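Local atomic coordinates of alkaline phosphatase D (Bacillus subtilis, PDB entry 2YEQ), a protein that hydrolyses phosphate esters, releasing phosphate and an alcohol from monoesters, and acts as a phosphodiesterase with iron and calcium in its active site. Residues M117-A122 against V375-D380; A403-T408 against T482-V487; P203-W208 against R263-G268. All coordinates share one frame; numbering follows the deposited sequence.

Interaction 1 (M117-A122 against V375-D380); sequences MTFAFA and VVLTGD. With CA (calcium ion), chain B.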
ATOM      1  N   MET A 117      17.662  -9.054  -2.619  1.00 27.00           N
ATOM      2  CA  MET A 117      16.875  -7.932  -2.124  1.00 26.73           C
ATOM      3  C   MET A 117      15.816  -8.522  -1.223  1.00 26.00           C
ATOM      4  O   MET A 117      15.229  -9.567  -1.546  1.00 23.33           O
ATOM      5  CB  MET A 117      16.195  -7.215  -3.300  1.00 30.04           C
ATOM      6  CG  MET A 117      15.295  -6.073  -2.882  1.00 36.17           C
ATOM      7  SD  MET A 117      14.430  -5.352  -4.267  1.00 35.99           S
ATOM      8  CE  MET A 117      13.835  -3.824  -3.489  1.00 34.95           C
ATOM      9  N   THR A 118      15.560  -7.872  -0.093  1.00 22.52           N
ATOM     10  CA  THR A 118      14.469  -8.278   0.780  1.00 23.23           C
ATOM     11  C   THR A 118      13.607  -7.047   1.090  1.00 22.13           C
ATOM     12  O   THR A 118      14.136  -5.987   1.419  1.00 20.06           O
ATOM     13  CB  THR A 118      14.988  -8.891   2.110  1.00 26.70           C
ATOM     14  OG1 THR A 118      15.898  -9.959   1.811  1.00 30.53           O
ATOM     15  CG2 THR A 118      13.845  -9.436   2.954  1.00 23.42           C
ATOM     16  N   PHE A 119      12.294  -7.198   0.984  1.00 22.33           N
ATOM     17  CA  PHE A 119      11.382  -6.075   1.253  1.00 19.36           C
ATOM     18  C   PHE A 119      10.104  -6.651   1.804  1.00 18.76           C
ATOM     19  O   PHE A 119       9.926  -7.871   1.795  1.00 15.84           O
ATOM     20  CB  PHE A 119      11.188  -5.191   0.013  1.00 20.57           C
ATOM     21  CG  PHE A 119      10.448  -5.846  -1.136  1.00 21.31           C
ATOM     22  CD1 PHE A 119       9.071  -5.842  -1.174  1.00 20.31           C
ATOM     23  CD2 PHE A 119      11.135  -6.424  -2.197  1.00 21.92           C
ATOM     24  CE1 PHE A 119       8.367  -6.425  -2.244  1.00 21.29           C
ATOM     25  CE2 PHE A 119      10.443  -6.994  -3.272  1.00 22.23           C
ATOM     26  CZ  PHE A 119       9.042  -6.984  -3.281  1.00 20.97           C
ATOM     27  N   ALA A 120       9.254  -5.793   2.361  1.00 16.58           N
ATOM     28  CA  ALA A 120       7.952  -6.198   2.822  1.00 16.50           C
ATOM     29  C   ALA A 120       6.940  -5.294   2.114  1.00 17.44           C
ATOM     30  O   ALA A 120       7.298  -4.182   1.689  1.00 17.54           O
ATOM     31  CB  ALA A 120       7.807  -6.033   4.334  1.00 15.20           C
ATOM     32  N   PHE A 121       5.712  -5.782   1.980  1.00 18.79           N
ATOM     33  CA  PHE A 121       4.613  -4.910   1.526  1.00 18.16           C
ATOM     34  C   PHE A 121       3.385  -5.078   2.381  1.00 17.69           C
ATOM     35  O   PHE A 121       3.095  -6.156   2.923  1.00 17.15           O
ATOM     36  CB  PHE A 121       4.347  -5.014   0.008  1.00 17.95           C
ATOM     37  CG  PHE A 121       3.776  -6.305  -0.455  1.00 19.27           C
ATOM     38  CD1 PHE A 121       2.409  -6.480  -0.534  1.00 19.39           C
ATOM     39  CD2 PHE A 121       4.612  -7.327  -0.914  1.00 19.79           C
ATOM     40  CE1 PHE A 121       1.858  -7.641  -1.033  1.00 20.53           C
ATOM     41  CE2 PHE A 121       4.069  -8.512  -1.427  1.00 20.47           C
ATOM     42  CZ  PHE A 121       2.696  -8.677  -1.467  1.00 20.41           C
ATOM     43  N   ALA A 122       2.669  -3.965   2.525  1.00 17.24           N
ATOM     44  CA  ALA A 122       1.558  -3.886   3.434  1.00 15.69           C
ATOM     45  C   ALA A 122       0.428  -3.063   2.807  1.00 14.10           C
ATOM     46  O   ALA A 122       0.664  -2.265   1.906  1.00 13.47           O
ATOM     47  CB  ALA A 122       2.034  -3.195   4.714  1.00 14.70           C
ATOM     48  N   VAL A 375       6.128  -9.975 -11.660  1.00 17.32           N
ATOM     49  CA  VAL A 375       5.497 -10.224 -10.392  1.00 18.00           C
ATOM     50  C   VAL A 375       4.575  -9.051 -10.061  1.00 16.46           C
ATOM     51  O   VAL A 375       4.963  -7.905 -10.215  1.00 18.14           O
ATOM     52  CB  VAL A 375       6.557 -10.396  -9.278  1.00 20.14           C
ATOM     53  CG1 VAL A 375       5.894 -10.439  -7.909  1.00 20.23           C
ATOM     54  CG2 VAL A 375       7.427 -11.683  -9.561  1.00 21.07           C
ATOM     55  N   VAL A 376       3.392  -9.368  -9.578  1.00 18.19           N
ATOM     56  CA  VAL A 376       2.390  -8.364  -9.208  1.00 18.15           C
ATOM     57  C   VAL A 376       2.167  -8.454  -7.724  1.00 17.55           C
ATOM     58  O   VAL A 376       1.898  -9.525  -7.217  1.00 16.35           O
ATOM     59  CB  VAL A 376       1.053  -8.603  -9.961  1.00 16.45           C
ATOM     60  CG1 VAL A 376       0.016  -7.512  -9.588  1.00 16.46           C
ATOM     61  CG2 VAL A 376       1.305  -8.600 -11.479  1.00 15.65           C
ATOM     62  N   LEU A 377       2.300  -7.313  -7.044  1.00 18.00           N
ATOM     63  CA  LEU A 377       1.980  -7.152  -5.638  1.00 17.18           C
ATOM     64  C   LEU A 377       0.676  -6.371  -5.497  1.00 17.73           C
ATOM     65  O   LEU A 377       0.478  -5.362  -6.183  1.00 18.94           O
ATOM     66  CB  LEU A 377       3.101  -6.360  -4.944  1.00 17.60           C
ATOM     67  CG  LEU A 377       4.561  -6.670  -5.298  1.00 18.50           C
ATOM     68  CD1 LEU A 377       5.488  -5.739  -4.508  1.00 16.93           C
ATOM     69  CD2 LEU A 377       4.876  -8.139  -5.049  1.00 15.75           C
ATOM     70  N   THR A 378      -0.154  -6.804  -4.570  1.00 17.69           N
ATOM     71  CA  THR A 378      -1.534  -6.367  -4.441  1.00 20.13           C
ATOM     72  C   THR A 378      -1.977  -6.262  -2.980  1.00 19.76           C
ATOM     73  O   THR A 378      -1.493  -6.998  -2.140  1.00 20.62           O
ATOM     74  CB  THR A 378      -2.442  -7.414  -5.101  1.00 20.44           C
ATOM     75  OG1 THR A 378      -2.027  -7.593  -6.441  1.00 21.19           O
ATOM     76  CG2 THR A 378      -3.884  -7.035  -5.019  1.00 23.16           C
ATOM     77  N   GLY A 379      -2.916  -5.356  -2.685  1.00 18.66           N
ATOM     78  CA  GLY A 379      -3.579  -5.334  -1.399  1.00 17.48           C
ATOM     79  C   GLY A 379      -5.083  -5.404  -1.579  1.00 19.14           C
ATOM     80  O   GLY A 379      -5.587  -6.275  -2.274  1.00 20.42           O
ATOM     81  N   ASP A 380      -5.792  -4.508  -0.892  1.00 19.34           N
ATOM     82  CA  ASP A 380      -7.241  -4.224  -1.068  1.00 18.10           C
ATOM     83  C   ASP A 380      -8.216  -5.242  -0.524  1.00 19.01           C
ATOM     84  O   ASP A 380      -9.234  -4.866   0.068  1.00 20.65           O
ATOM     85  CB  ASP A 380      -7.584  -3.862  -2.531  1.00 18.35           C
ATOM     86  CG  ASP A 380      -9.060  -3.424  -2.698  1.00 19.85           C
ATOM     87  OD1 ASP A 380      -9.444  -2.330  -2.187  1.00 16.53           O
ATOM     88  OD2 ASP A 380      -9.817  -4.220  -3.308  1.00 20.40           O
TER
HETATM   89 CA    CA B1525      -8.971  -0.440  -0.855  1.00 18.38          CA
HETATM   90  O   HOH W   1      -6.527  -1.088  -0.387  1.00 13.67           O

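Interaction 2 (A403-T408 against T482-V487); sequences AEFVGT and TGLRKV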
ATOM      1  N   ALA A 403       3.734 -14.280 -11.522  1.00 20.22           N
ATOM      2  CA  ALA A 403       2.969 -14.616 -10.333  1.00 19.34           C
ATOM      3  C   ALA A 403       2.396 -13.347  -9.689  1.00 18.21           C
ATOM      4  O   ALA A 403       2.955 -12.270  -9.860  1.00 16.36           O
ATOM      5  CB  ALA A 403       3.855 -15.329  -9.305  1.00 20.21           C
ATOM      6  N   GLU A 404       1.306 -13.518  -8.956  1.00 18.04           N
ATOM      7  CA  GLU A 404       0.714 -12.450  -8.146  1.00 19.95           C
ATOM      8  C   GLU A 404       0.728 -12.841  -6.682  1.00 18.03           C
ATOM      9  O   GLU A 404       0.271 -13.915  -6.323  1.00 18.18           O
ATOM     10  CB  GLU A 404      -0.749 -12.168  -8.557  1.00 19.69           C
ATOM     11  CG  GLU A 404      -1.354 -11.002  -7.757  1.00 20.43           C
ATOM     12  CD  GLU A 404      -2.804 -10.622  -8.109  1.00 24.46           C
ATOM     13  OE1 GLU A 404      -3.582 -11.474  -8.630  1.00 23.39           O
ATOM     14  OE2 GLU A 404      -3.170  -9.457  -7.776  1.00 21.31           O
ATOM     15  N   PHE A 405       1.229 -11.937  -5.835  1.00 18.68           N
ATOM     16  CA  PHE A 405       1.132 -12.073  -4.395  1.00 17.41           C
ATOM     17  C   PHE A 405       0.214 -10.993  -3.853  1.00 17.81           C
ATOM     18  O   PHE A 405       0.560  -9.803  -3.881  1.00 18.73           O
ATOM     19  CB  PHE A 405       2.539 -11.928  -3.792  1.00 18.74           C
ATOM     20  CG  PHE A 405       3.502 -12.941  -4.345  1.00 18.39           C
ATOM     21  CD1 PHE A 405       3.321 -14.283  -4.056  1.00 20.23           C
ATOM     22  CD2 PHE A 405       4.506 -12.579  -5.193  1.00 19.08           C
ATOM     23  CE1 PHE A 405       4.171 -15.262  -4.597  1.00 20.56           C
ATOM     24  CE2 PHE A 405       5.385 -13.577  -5.758  1.00 20.84           C
ATOM     25  CZ  PHE A 405       5.187 -14.904  -5.442  1.00 18.43           C
ATOM     26  N   VAL A 406      -0.938 -11.420  -3.368  1.00 16.44           N
ATOM     27  CA  VAL A 406      -1.927 -10.548  -2.784  1.00 17.02           C
ATOM     28  C   VAL A 406      -1.730 -10.591  -1.283  1.00 17.20           C
ATOM     29  O   VAL A 406      -1.879 -11.621  -0.645  1.00 17.65           O
ATOM     30  CB  VAL A 406      -3.363 -11.015  -3.103  1.00 16.80           C
ATOM     31  CG1 VAL A 406      -4.420 -10.067  -2.486  1.00 17.15           C
ATOM     32  CG2 VAL A 406      -3.551 -11.161  -4.650  1.00 17.02           C
ATOM     33  N   GLY A 407      -1.376  -9.469  -0.704  1.00 17.97           N
ATOM     34  CA  GLY A 407      -1.214  -9.420   0.737  1.00 18.09           C
ATOM     35  C   GLY A 407      -2.464  -9.168   1.513  1.00 18.90           C
ATOM     36  O   GLY A 407      -3.311  -8.357   1.123  1.00 19.88           O
ATOM     37  N   THR A 408      -2.576  -9.849   2.647  1.00 18.41           N
ATOM     38  CA  THR A 408      -3.601  -9.548   3.627  1.00 18.49           C
ATOM     39  C   THR A 408      -3.484  -8.106   4.164  1.00 17.26           C
ATOM     40  O   THR A 408      -2.539  -7.384   3.872  1.00 17.60           O
ATOM     41  CB  THR A 408      -3.492 -10.534   4.772  1.00 18.65           C
ATOM     42  OG1 THR A 408      -4.605 -10.407   5.654  1.00 18.72           O
ATOM     43  CG2 THR A 408      -2.141 -10.388   5.508  1.00 17.02           C
ATOM     44  N   THR A 482       6.456 -24.556 -14.133  1.00 33.26           N
ATOM     45  CA  THR A 482       5.900 -25.163 -12.926  1.00 32.84           C
ATOM     46  C   THR A 482       5.267 -24.077 -12.020  1.00 28.32           C
ATOM     47  O   THR A 482       4.436 -24.383 -11.189  1.00 32.92           O
ATOM     48  CB  THR A 482       6.957 -26.020 -12.183  1.00 37.34           C
ATOM     49  OG1 THR A 482       7.802 -25.173 -11.406  1.00 46.21           O
ATOM     50  CG2 THR A 482       7.818 -26.802 -13.196  1.00 35.20           C
ATOM     51  N   GLY A 483       5.633 -22.816 -12.211  1.00 28.28           N
ATOM     52  CA  GLY A 483       4.973 -21.717 -11.469  1.00 30.93           C
ATOM     53  C   GLY A 483       5.330 -21.719  -9.990  1.00 30.56           C
ATOM     54  O   GLY A 483       6.463 -22.081  -9.622  1.00 28.02           O
ATOM     55  N   LEU A 484       4.356 -21.396  -9.143  1.00 28.43           N
ATOM     56  CA  LEU A 484       4.595 -21.211  -7.712  1.00 25.01           C
ATOM     57  C   LEU A 484       4.753 -22.565  -7.011  1.00 28.50           C
ATOM     58  O   LEU A 484       3.935 -23.470  -7.202  1.00 26.00           O
ATOM     59  CB  LEU A 484       3.440 -20.467  -7.041  1.00 24.83           C
ATOM     60  CG  LEU A 484       3.287 -18.970  -7.354  1.00 22.18           C
ATOM     61  CD1 LEU A 484       1.950 -18.453  -6.767  1.00 21.80           C
ATOM     62  CD2 LEU A 484       4.465 -18.150  -6.842  1.00 20.62           C
ATOM     63  N   ARG A 485       5.775 -22.670  -6.167  1.00 26.01           N
ATOM     64  CA  ARG A 485       6.011 -23.871  -5.359  1.00 27.15           C
ATOM     65  C   ARG A 485       5.951 -23.529  -3.889  1.00 22.74           C
ATOM     66  O   ARG A 485       6.638 -22.624  -3.453  1.00 21.72           O
ATOM     67  CB  ARG A 485       7.401 -24.411  -5.666  1.00 33.01           C
ATOM     68  CG  ARG A 485       7.525 -25.091  -7.003  1.00 45.84           C
ATOM     69  CD  ARG A 485       8.776 -25.983  -7.034  1.00 62.18           C
ATOM     70  NE  ARG A 485       9.371 -26.098  -8.368  1.00 75.70           N
ATOM     71  CZ  ARG A 485       9.917 -25.092  -9.054  1.00 80.52           C
ATOM     72  NH1 ARG A 485       9.953 -23.856  -8.555  1.00 84.87           N
ATOM     73  NH2 ARG A 485      10.423 -25.322 -10.261  1.00 85.15           N
ATOM     74  N   LYS A 486       5.133 -24.249  -3.139  1.00 22.24           N
ATOM     75  CA  LYS A 486       4.972 -24.026  -1.718  1.00 25.40           C
ATOM     76  C   LYS A 486       6.135 -24.692  -1.003  1.00 28.65           C
ATOM     77  O   LYS A 486       6.257 -25.908  -1.069  1.00 25.44           O
ATOM     78  CB  LYS A 486       3.656 -24.628  -1.227  1.00 27.02           C
ATOM     79  CG  LYS A 486       3.251 -24.152   0.152  1.00 31.49           C
ATOM     80  CD  LYS A 486       2.053 -24.904   0.688  1.00 36.40           C
ATOM     81  CE  LYS A 486       0.821 -24.076   0.581  1.00 41.41           C
ATOM     82  NZ  LYS A 486      -0.372 -24.811   1.051  1.00 40.02           N
ATOM     83  N   VAL A 487       6.981 -23.901  -0.342  1.00 30.16           N
ATOM     84  CA  VAL A 487       8.186 -24.419   0.317  1.00 26.19           C
ATOM     85  C   VAL A 487       8.046 -24.460   1.825  1.00 27.06           C
ATOM     86  O   VAL A 487       8.932 -24.962   2.534  1.00 27.85           O
ATOM     87  CB  VAL A 487       9.458 -23.666  -0.137  1.00 29.04           C
ATOM     88  CG1 VAL A 487       9.691 -23.901  -1.654  1.00 25.87           C
ATOM     89  CG2 VAL A 487       9.380 -22.158   0.202  1.00 25.56           C
TER

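Interaction 3 (P203-W208 against R263-G268); sequences PWVVTW and RHFTYG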
ATOM      1  N   PRO A 203      13.288   2.735   4.572  1.00 18.92           N
ATOM      2  CA  PRO A 203      12.690   3.610   3.558  1.00 20.19           C
ATOM      3  C   PRO A 203      11.440   2.972   2.995  1.00 21.32           C
ATOM      4  O   PRO A 203      11.427   1.755   2.782  1.00 20.32           O
ATOM      5  CB  PRO A 203      13.758   3.696   2.477  1.00 20.69           C
ATOM      6  CG  PRO A 203      14.583   2.469   2.656  1.00 20.05           C
ATOM      7  CD  PRO A 203      14.480   2.038   4.066  1.00 19.22           C
ATOM      8  N   TRP A 204      10.403   3.789   2.770  1.00 20.12           N
ATOM      9  CA  TRP A 204       9.120   3.330   2.261  1.00 17.70           C
ATOM     10  C   TRP A 204       8.869   3.893   0.853  1.00 18.11           C
ATOM     11  O   TRP A 204       9.248   5.040   0.537  1.00 19.44           O
ATOM     12  CB  TRP A 204       7.968   3.765   3.153  1.00 17.02           C
ATOM     13  CG  TRP A 204       7.811   3.016   4.447  1.00 17.86           C
ATOM     14  CD1 TRP A 204       8.811   2.615   5.293  1.00 16.79           C
ATOM     15  CD2 TRP A 204       6.584   2.614   5.067  1.00 18.51           C
ATOM     16  NE1 TRP A 204       8.284   1.986   6.375  1.00 17.44           N
ATOM     17  CE2 TRP A 204       6.920   1.977   6.275  1.00 17.21           C
ATOM     18  CE3 TRP A 204       5.227   2.719   4.708  1.00 18.26           C
ATOM     19  CZ2 TRP A 204       5.970   1.456   7.123  1.00 18.93           C
ATOM     20  CZ3 TRP A 204       4.292   2.201   5.530  1.00 18.39           C
ATOM     21  CH2 TRP A 204       4.648   1.586   6.744  1.00 20.06           C
ATOM     22  N   VAL A 205       8.220   3.067   0.029  1.00 17.70           N
ATOM     23  CA  VAL A 205       7.693   3.449  -1.271  1.00 17.12           C
ATOM     24  C   VAL A 205       6.188   3.269  -1.161  1.00 17.52           C
ATOM     25  O   VAL A 205       5.676   2.148  -1.095  1.00 15.98           O
ATOM     26  CB  VAL A 205       8.297   2.613  -2.407  1.00 18.25           C
ATOM     27  CG1 VAL A 205       7.755   3.052  -3.797  1.00 18.06           C
ATOM     28  CG2 VAL A 205       9.821   2.785  -2.393  1.00 19.06           C
ATOM     29  N   VAL A 206       5.460   4.384  -1.087  1.00 16.15           N
ATOM     30  CA  VAL A 206       4.023   4.311  -0.864  1.00 16.13           C
ATOM     31  C   VAL A 206       3.240   4.603  -2.152  1.00 16.39           C
ATOM     32  O   VAL A 206       3.672   5.395  -2.997  1.00 16.47           O
ATOM     33  CB  VAL A 206       3.589   5.311   0.267  1.00 17.21           C
ATOM     34  CG1 VAL A 206       4.303   4.960   1.601  1.00 17.38           C
ATOM     35  CG2 VAL A 206       3.910   6.758  -0.143  1.00 16.51           C
ATOM     36  N   THR A 207       2.080   3.962  -2.271  1.00 17.23           N
ATOM     37  CA  THR A 207       1.073   4.341  -3.256  1.00 17.70           C
ATOM     38  C   THR A 207      -0.270   4.125  -2.619  1.00 17.16           C
ATOM     39  O   THR A 207      -0.386   3.326  -1.689  1.00 20.22           O
ATOM     40  CB  THR A 207       1.224   3.571  -4.581  1.00 18.53           C
ATOM     41  OG1 THR A 207       0.292   4.098  -5.523  1.00 18.63           O
ATOM     42  CG2 THR A 207       1.040   2.015  -4.379  1.00 15.12           C
ATOM     43  N   TRP A 208      -1.285   4.872  -3.049  1.00 16.96           N
ATOM     44  CA  TRP A 208      -2.567   4.884  -2.328  1.00 16.67           C
ATOM     45  C   TRP A 208      -3.553   3.969  -3.022  1.00 15.92           C
ATOM     46  O   TRP A 208      -3.326   3.568  -4.153  1.00 16.68           O
ATOM     47  CB  TRP A 208      -3.146   6.313  -2.263  1.00 18.13           C
ATOM     48  CG  TRP A 208      -3.169   7.056  -3.546  1.00 18.51           C
ATOM     49  CD1 TRP A 208      -3.496   6.577  -4.784  1.00 20.25           C
ATOM     50  CD2 TRP A 208      -2.860   8.444  -3.721  1.00 18.82           C
ATOM     51  NE1 TRP A 208      -3.395   7.589  -5.718  1.00 21.92           N
ATOM     52  CE2 TRP A 208      -3.014   8.741  -5.091  1.00 20.66           C
ATOM     53  CE3 TRP A 208      -2.489   9.469  -2.847  1.00 19.93           C
ATOM     54  CZ2 TRP A 208      -2.782  10.011  -5.609  1.00 19.61           C
ATOM     55  CZ3 TRP A 208      -2.252  10.727  -3.357  1.00 20.22           C
ATOM     56  CH2 TRP A 208      -2.411  10.995  -4.736  1.00 21.33           C
ATOM     57  N   ARG A 263       5.286   5.925 -10.445  1.00 17.58           N
ATOM     58  CA  ARG A 263       6.699   6.149 -10.620  1.00 19.58           C
ATOM     59  C   ARG A 263       7.461   4.824 -10.723  1.00 19.34           C
ATOM     60  O   ARG A 263       6.925   3.755 -10.440  1.00 18.39           O
ATOM     61  CB  ARG A 263       7.273   6.993  -9.478  1.00 19.39           C
ATOM     62  CG  ARG A 263       7.018   6.434  -8.087  1.00 20.27           C
ATOM     63  CD  ARG A 263       7.023   7.567  -7.047  1.00 20.39           C
ATOM     64  NE  ARG A 263       7.040   7.137  -5.634  1.00 19.55           N
ATOM     65  CZ  ARG A 263       6.032   6.613  -4.956  1.00 19.62           C
ATOM     66  NH1 ARG A 263       4.829   6.405  -5.497  1.00 20.65           N
ATOM     67  NH2 ARG A 263       6.211   6.323  -3.688  1.00 20.84           N
ATOM     68  N   HIS A 264       8.697   4.927 -11.179  1.00 19.49           N
ATOM     69  CA  HIS A 264       9.496   3.751 -11.475  1.00 22.14           C
ATOM     70  C   HIS A 264      10.914   3.862 -10.914  1.00 23.01           C
ATOM     71  O   HIS A 264      11.501   4.928 -10.865  1.00 21.09           O
ATOM     72  CB  HIS A 264       9.531   3.530 -12.991  1.00 23.02           C
ATOM     73  CG  HIS A 264      10.584   2.565 -13.437  1.00 26.69           C
ATOM     74  ND1 HIS A 264      11.879   2.954 -13.715  1.00 28.06           N
ATOM     75  CD2 HIS A 264      10.540   1.224 -13.636  1.00 27.77           C
ATOM     76  CE1 HIS A 264      12.585   1.892 -14.066  1.00 29.85           C
ATOM     77  NE2 HIS A 264      11.798   0.829 -14.021  1.00 28.46           N
ATOM     78  N   PHE A 265      11.465   2.727 -10.494  1.00 23.99           N
ATOM     79  CA  PHE A 265      12.876   2.657 -10.142  1.00 23.74           C
ATOM     80  C   PHE A 265      13.386   1.209 -10.276  1.00 22.98           C
ATOM     81  O   PHE A 265      12.603   0.268 -10.283  1.00 19.10           O
ATOM     82  CB  PHE A 265      13.112   3.179  -8.719  1.00 23.62           C
ATOM     83  CG  PHE A 265      12.515   2.317  -7.651  1.00 24.52           C
ATOM     84  CD1 PHE A 265      11.168   2.428  -7.324  1.00 25.57           C
ATOM     85  CD2 PHE A 265      13.290   1.396  -6.962  1.00 23.09           C
ATOM     86  CE1 PHE A 265      10.609   1.630  -6.344  1.00 25.48           C
ATOM     87  CE2 PHE A 265      12.738   0.602  -5.983  1.00 24.52           C
ATOM     88  CZ  PHE A 265      11.388   0.711  -5.675  1.00 26.62           C
ATOM     89  N   THR A 266      14.702   1.053 -10.385  1.00 23.80           N
ATOM     90  CA  THR A 266      15.305  -0.273 -10.498  1.00 27.67           C
ATOM     91  C   THR A 266      16.195  -0.514  -9.291  1.00 25.58           C
ATOM     92  O   THR A 266      16.810   0.409  -8.771  1.00 27.61           O
ATOM     93  CB  THR A 266      16.160  -0.416 -11.771  1.00 31.58           C
ATOM     94  OG1 THR A 266      17.237   0.527 -11.706  1.00 37.11           O
ATOM     95  CG2 THR A 266      15.332  -0.138 -13.022  1.00 29.92           C
ATOM     96  N   TYR A 267      16.214  -1.747  -8.823  1.00 24.92           N
ATOM     97  CA  TYR A 267      17.076  -2.149  -7.739  1.00 25.25           C
ATOM     98  C   TYR A 267      18.279  -2.868  -8.361  1.00 27.38           C
ATOM     99  O   TYR A 267      18.264  -4.081  -8.545  1.00 26.91           O
ATOM    100  CB  TYR A 267      16.322  -3.042  -6.784  1.00 25.83           C
ATOM    101  CG  TYR A 267      17.001  -3.165  -5.450  1.00 30.26           C
ATOM    102  CD1 TYR A 267      16.732  -2.258  -4.437  1.00 32.42           C
ATOM    103  CD2 TYR A 267      17.931  -4.191  -5.198  1.00 31.20           C
ATOM    104  CE1 TYR A 267      17.368  -2.357  -3.189  1.00 35.72           C
ATOM    105  CE2 TYR A 267      18.572  -4.301  -3.953  1.00 33.56           C
ATOM    106  CZ  TYR A 267      18.287  -3.370  -2.958  1.00 33.46           C
ATOM    107  OH  TYR A 267      18.902  -3.462  -1.737  1.00 37.42           O
ATOM    108  N   GLY A 268      19.296  -2.094  -8.727  1.00 27.52           N
ATOM    109  CA  GLY A 268      20.405  -2.612  -9.521  1.00 31.21           C
ATOM    110  C   GLY A 268      19.881  -3.187 -10.831  1.00 34.37           C
ATOM    111  O   GLY A 268      19.025  -2.584 -11.481  1.00 32.62           O
TER

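Interaction 1 (M117-A122 against V375-D380)
Leu377 fits against the rings of Phe119 and Phe121, joining the two mixed beta sheets that face each other in the calcineurin-like metallophosphatase sandwich of PhoD. Strand 117-122 belongs to one sheet and 374-378 to the other; their short axes run 8.4 Å apart at 46°, no hydrogen bond links the two segments, and the contact is made mainly by side chains. Phe119 and Phe121, alternate residues of one strand, face the other sheet; with CG lodged between backbone N and carbonyl carbon (chi1 69° in Phe121), the second ring stands under the leucine. Over the Phe121 ring sits Leu377 CB, 4.1 Å from the centroid and almost on the ring normal, a CH-pi contact. The leucine then divides its branches: CD2 reaches Phe121 CE2 at 3.7 Å, while CD1 meets Phe119 CE1 obliquely at the same distance. Phe119 is further braced by the ring of Phe147, which meets it edge-to-face. At the edge of the Phe121 ring, near its plane, the backbone Thr378 O approaches CE1 to 3.6 Å. The Thr378 side chain turns to the other side of its strand, to Glu404. With an alanine in place of Phe121, the face under Leu377 CB would be lost, which would probably open a gap between the sheets and set the leucine branches free to turn. Two residues past Thr378 the strand has given way to a loop of the metal centre, where, with Asp151, Asp209 and Asp210, Asp380 binds calcium, its OD1 lying 2.4 Å from the ion.

Interaction 2 (A403-T408 against T482-V487)
Leu484 reaches across to Ala403 and Phe405 with one methyl doing most of the touching. Its CB, still close to its own backbone, stops 5.6 Å from Ala403 CB. With CG anti to the carbonyl carbon (chi1 -71°), the chain then heads for the opposing strand, and CG comes within 4.2 Å of Ala403 CB. At the tip the two branches part. CD2 enters the corner between the two partners, 3.8 Å from Ala403 CB on one flank and 3.6 Å from Phe405 CZ on the other, with Phe405 CE1 scarcely farther. The other methyl, Leu484 CD1, lies looser, 4.4 Å from Ala403 CB. CD2 approaches the phenylalanine ring obliquely, and the leucine and phenylalanine side chains run alongside one another in opposite senses, so that only the outer end of the ring is used. The setting is the border of the two-sheet sandwich of the metallophosphatase fold: the strand 484-489 is an outermost strand of the larger mixed sheet, whereas 400-406 lies inside the opposite one, next to 374-378. Leu484 also rests on Ala386 and Asn388 of that second sheet and on Tyr477 of its own, and the Phe405 ring meets Trp452 with the planes at about 15°. Between Ala403 and Phe405, Glu404 points away from Leu484; its buried carboxylate is hydrogen-bonded through OE2 to Phe334 N and through OE1 to Ala335 N.

Interaction 3 (P203-W208 against R263-G268)
Val205 lays its CG1 methyl over one face of the Arg263 guanidinium, 3.6 Å from NH2. The contact spans the two sheets of the metallophosphatase sandwich: 203-206 is an inner strand of the larger mixed sheet, 263-267 an outermost strand of the other, and their short axes cross at -139°, 10.3 Å apart. Between them Val205 also meets Phe265, with CG1 standing 4.1 Å from CE1 in an oblique approach while CG2 lies 4.2 Å from Phe265 CZ. Arg263 covers the distance to the facing strand with a chain extended from CG to NE, leaving its backbone with CG between N and the carbonyl carbon. Its two terminal nitrogens then close end-on upon a single acceptor, Val206 O, which lies practically in the guanidinium plane. The double grip fixes the rotation of the group and satisfies a buried carbonyl at the end of the strand, a few residues before the calcium ligands Asp209 and Asp210 in the chain. Other partners share the arginine: NH2 forms a salt bridge with Asp17, which would help to balance the buried charge, and NH1 is hydrogen-bonded to Leu261 O. Of the two bonds to Val206 O, that from Arg263 NH2 measures 2.8 Å with an N-H...O angle of 150°, and that from NH1 2.9 Å with 141°.

Interactions 1 and 2 have centres 11 Å apart and are joined through the neighbouring strands 374-378 and 400-406: Val376 O lies 2.9 Å from Phe405 N, Thr378 OG1 2.6 Å from Glu404 OE2, and Phe121 CZ packs 3.4 Å from Phe405 O. Interaction 3, nested in the chain between the segments of interaction 1, touches it where Met117 CE meets Tyr267 CD1 at 3.4 Å. Interactions 2 and 3 stay about 12 Å apart at their nearest atoms. All three bridge the same two sheets. Interactions 1 and 3 both lead to the calcium site: 375-380 ends on the ligand Asp380, and 203-208 is followed directly by Asp209 and Asp210.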